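Local coordinates for protein Medium/long-chain acyl-CoA thioesterase YigI (PDB 3E8P) that probably hydrolyses medium- and long-chain fatty acyl-CoA thioesters to free fatty acids and coenzyme A, at residues I60-I63 and H64-I67; D78-G81 and G82-F86. One frame throughout, in Å; residues are numbered along the deposited sequence.

Interaction 1 of 2, residues I60-I63 and H64-I67; sequences IGNI and HQQI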
loop_
_atom_site.group_PDB
_atom_site.type_symbol
_atom_site.label_atom_id
_atom_site.label_comp_id
_atom_site.label_asym_id
_atom_site.label_seq_id
_atom_site.Cartn_x
_atom_site.Cartn_y
_atom_site.Cartn_z
ATOM N N ILE A 60 9.969 11.444 20.453
ATOM C CA ILE A 60 10.940 11.849 19.437
ATOM C C ILE A 60 11.687 10.703 18.754
ATOM O O ILE A 60 12.115 9.748 19.400
ATOM C CB ILE A 60 11.974 12.815 20.043
ATOM C CG1 ILE A 60 11.271 14.095 20.492
ATOM C CG2 ILE A 60 13.066 13.135 19.027
ATOM C CD1 ILE A 60 12.198 15.091 21.142
ATOM N N GLY A 61 11.848 10.819 17.439
ATOM C CA GLY A 61 12.563 9.807 16.682
ATOM C C GLY A 61 14.001 10.228 16.460
ATOM O O GLY A 61 14.934 9.500 16.788
ATOM N N ASN A 62 14.185 11.418 15.901
ATOM C CA ASN A 62 15.520 11.939 15.650
ATOM C C ASN A 62 15.774 13.115 16.591
ATOM O O ASN A 62 15.104 14.146 16.509
ATOM C CB ASN A 62 15.638 12.381 14.194
ATOM C CG ASN A 62 17.006 12.925 13.857
ATOM O OD1 ASN A 62 17.403 13.984 14.341
ATOM N ND2 ASN A 62 17.741 12.198 13.022
ATOM N N ILE A 63 16.738 12.941 17.492
ATOM C CA ILE A 63 17.093 13.962 18.475
ATOM C C ILE A 63 17.500 15.296 17.857
ATOM O O ILE A 63 17.040 16.349 18.293
ATOM C CB ILE A 63 18.237 13.457 19.396
ATOM C CG1 ILE A 63 17.712 12.341 20.299
ATOM C CG2 ILE A 63 18.786 14.590 20.240
ATOM C CD1 ILE A 63 18.791 11.659 21.130
ATOM N N HIS A 64 18.355 15.253 16.842
ATOM C CA HIS A 64 18.818 16.476 16.194
ATOM C C HIS A 64 17.696 17.269 15.526
ATOM O O HIS A 64 17.536 18.461 15.777
ATOM C CB HIS A 64 19.906 16.144 15.164
ATOM C CG HIS A 64 20.489 17.348 14.485
ATOM N ND1 HIS A 64 19.758 18.158 13.644
ATOM C CD2 HIS A 64 21.737 17.872 14.520
ATOM C CE1 HIS A 64 20.530 19.128 13.188
ATOM N NE2 HIS A 64 21.737 18.978 13.704
ATOM N N GLN A 65 16.914 16.603 14.684
ATOM C CA GLN A 65 15.819 17.257 13.964
ATOM C C GLN A 65 14.574 17.491 14.823
ATOM O O GLN A 65 13.670 18.211 14.415
ATOM C CB GLN A 65 15.420 16.420 12.741
ATOM C CG GLN A 65 16.549 16.099 11.768
ATOM C CD GLN A 65 17.007 17.304 10.965
ATOM O OE1 GLN A 65 17.938 17.213 10.161
ATOM N NE2 GLN A 65 16.351 18.443 11.175
ATOM N N GLN A 66 14.527 16.879 16.001
ATOM C CA GLN A 66 13.375 17.011 16.885
ATOM C C GLN A 66 12.089 16.656 16.142
ATOM O O GLN A 66 11.096 17.380 16.209
ATOM C CB GLN A 66 13.275 18.437 17.448
ATOM C CG GLN A 66 14.252 18.729 18.584
ATOM C CD GLN A 66 13.948 17.930 19.844
ATOM O OE1 GLN A 66 12.958 18.178 20.528
ATOM N NE2 GLN A 66 14.799 16.960 20.147
ATOM N N ILE A 67 12.113 15.540 15.424
ATOM C CA ILE A 67 10.927 15.118 14.696
ATOM C C ILE A 67 10.245 13.947 15.397
ATOM O O ILE A 67 10.871 13.162 16.111
ATOM C CB ILE A 67 11.254 14.717 13.243
ATOM C CG1 ILE A 67 12.248 13.570 13.222
ATOM C CG2 ILE A 67 11.861 15.884 12.503
ATOM C CD1 ILE A 67 12.482 13.033 11.846
#

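Interaction 2 of 2, residues D78-G81 and G82-F86; sequences DVVG and GLTAF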
loop_
_atom_site.group_PDB
_atom_site.type_symbol
_atom_site.label_atom_id
_atom_site.label_comp_id
_atom_site.label_asym_id
_atom_site.label_seq_id
_atom_site.Cartn_x
_atom_site.Cartn_y
_atom_site.Cartn_z
ATOM N N ASP A 78 -3.663 5.105 12.140
ATOM C CA ASP A 78 -4.419 3.846 12.225
ATOM C C ASP A 78 -5.641 3.980 13.133
ATOM O O ASP A 78 -6.734 3.509 12.802
ATOM C CB ASP A 78 -3.538 2.702 12.746
ATOM C CG ASP A 78 -4.229 1.342 12.642
ATOM O OD1 ASP A 78 -3.859 0.416 13.390
ATOM O OD2 ASP A 78 -5.142 1.193 11.797
ATOM N N VAL A 79 -5.446 4.627 14.277
ATOM C CA VAL A 79 -6.521 4.853 15.235
ATOM C C VAL A 79 -7.594 5.772 14.643
ATOM O O VAL A 79 -8.795 5.535 14.822
ATOM C CB VAL A 79 -5.970 5.483 16.533
ATOM C CG1 VAL A 79 -7.124 5.791 17.488
ATOM C CG2 VAL A 79 -4.960 4.528 17.180
ATOM N N VAL A 80 -7.164 6.824 13.946
ATOM C CA VAL A 80 -8.112 7.729 13.303
ATOM C C VAL A 80 -8.922 6.910 12.301
ATOM O O VAL A 80 -10.144 7.028 12.225
ATOM C CB VAL A 80 -7.399 8.860 12.521
ATOM C CG1 VAL A 80 -8.367 9.492 11.529
ATOM C CG2 VAL A 80 -6.875 9.922 13.477
ATOM N N GLY A 81 -8.228 6.068 11.540
ATOM C CA GLY A 81 -8.896 5.252 10.537
ATOM C C GLY A 81 -9.915 4.279 11.108
ATOM O O GLY A 81 -10.989 4.096 10.538
ATOM N N GLY A 82 -9.577 3.652 12.231
ATOM C CA GLY A 82 -10.487 2.707 12.850
ATOM C C GLY A 82 -11.753 3.377 13.347
ATOM O O GLY A 82 -12.851 2.896 13.098
ATOM N N LEU A 83 -11.594 4.491 14.052
ATOM C CA LEU A 83 -12.729 5.237 14.578
ATOM C C LEU A 83 -13.577 5.831 13.447
ATOM O O LEU A 83 -14.806 5.911 13.558
ATOM C CB LEU A 83 -12.234 6.335 15.529
ATOM C CG LEU A 83 -11.650 5.791 16.844
ATOM C CD1 LEU A 83 -10.893 6.875 17.611
ATOM C CD2 LEU A 83 -12.790 5.234 17.679
ATOM N N THR A 84 -12.920 6.230 12.359
ATOM C CA THR A 84 -13.608 6.794 11.200
ATOM C C THR A 84 -14.456 5.686 10.579
ATOM O O THR A 84 -15.608 5.892 10.204
ATOM C CB THR A 84 -12.600 7.296 10.119
ATOM O OG1 THR A 84 -11.777 8.346 10.662
ATOM C CG2 THR A 84 -13.354 7.793 8.860
ATOM N N ALA A 85 -13.865 4.503 10.477
ATOM C CA ALA A 85 -14.551 3.362 9.905
ATOM C C ALA A 85 -15.773 2.996 10.742
ATOM O O ALA A 85 -16.847 2.768 10.197
ATOM C CB ALA A 85 -13.595 2.177 9.807
ATOM N N PHE A 86 -15.609 2.949 12.060
ATOM C CA PHE A 86 -16.707 2.592 12.960
ATOM C C PHE A 86 -17.839 3.628 12.943
ATOM O O PHE A 86 -19.008 3.274 13.018
ATOM C CB PHE A 86 -16.187 2.410 14.399
ATOM C CG PHE A 86 -17.180 1.759 15.329
ATOM C CD1 PHE A 86 -17.544 0.424 15.158
ATOM C CD2 PHE A 86 -17.767 2.483 16.362
ATOM C CE1 PHE A 86 -18.480 -0.184 16.003
ATOM C CE2 PHE A 86 -18.706 1.887 17.213
ATOM C CZ PHE A 86 -19.061 0.551 17.031
#

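Interaction 1 of 2, residues I60-I63 and H64-I67
Asn-62 and Gln-66 reach back and forth across this tight loop, each using its side-chain amide on the other half's backbone. With CG of Asn-62 anti to its own N (chi1 -180°), the carboxamide swings over the turn, where OD1 takes the N-H of Gln-65 at 2.7 Å in an almost straight bond, the donor tilted 27° from the carbonyl plane. CB and CG of Gln-65 pack against that same oxygen. Gln-66 answers from the other half: folded at chi2, its chain returns NE2 to the carbonyl O of Ile-63 at 3.0 Å, in the plane of both groups and on a lone pair. CD1 of Ile-60 presses obliquely onto this amide, 3.2 Å from OE1 of Gln-66. CG1 of Ile-67 lies against CB of Asn-62 at 3.7 Å. Gly-61 N then closes the loop on Ile-67 O (2.9 Å, 176° at the hydrogen), where the chain turns a corner. Ile-60 and Ile-63 also pack on Pro-32 and His-30 of the second subunit. The whole is an irregular loop, tied by side-chain-to-backbone bonds, between strand 49-54 and short strand 67-68 in a protein of the hot-dog thioesterase family.

Interaction 2 of 2, residues D78-G81 and G82-F86
The buried middle of helix 70-90, the long helix around which the sheet of a hot-dog fold wraps, brings Val-79 and Val-80 against Leu-83 and Thr-84. Val-80 and Thr-84 run side by side, their side chains pointing the same way. Thr-84 places OG1 beside its own N (chi1 -62°), and from there the hydroxyl donates to Val-80 O at 2.6 Å, lying above the carbonyl plane, 45° out of it. Thr-84 N reaches the same oxygen at 2.9 Å, so two donors from one residue grip a single carbonyl and the buried hydroxyl is satisfied within the helix. CG1 of Val-80 lies along that hydroxyl, 3.7 Å from OG1 of Thr-84.

In the neighbouring pair, CG1 of Val-79 and CD1 of Leu-83 make an apolar contact alongside each other at 3.9 Å. Separately, CG of Leu-83 comes close to Val-79 O. Between these pairs Gly-81 and Gly-82, having no side chains, bring only backbone to the contact. Backbone bonds from Leu-83 N to Val-79 O, from Gly-82 N to Asp-78 O and from Ala-85 N to Gly-81 O continue the helical pattern.

Val-79 and Leu-83 touch Phe-27 of helix 14-29, and Val-80, Leu-83 and Thr-84 all meet Val-49 of strand 49-54. OD2 of Asp-78 is hydrogen-bonded to the hydroxyls of Thr-110 and Tyr-161, and its side chain packs on Tyr-117 of the second subunit. Such burial between sheet and helix is as expected of the central helix held against the antiparallel sheet in a hot-dog fold.

Interaction 1 is a surface contact, though Ile-60 is buried, and its centre lies about 24 Å from the centre of the chain; every touching residue of interaction 2 is buried, and its centre lies about 4 Å from that point. The centres of the two contacts are about 27 Å apart and they do not touch; the chain passes through the loop of 60-67 before entering the helix that carries 78-86. The chemistry follows the setting. The loop adds amide side-chain bonds to its few backbone bonds, whereas the helix has regular i to i+4 bonds and mostly apolar side-chain packing, with Thr-84 and Asp-78 the polar exceptions. Both contacts also touch the second subunit.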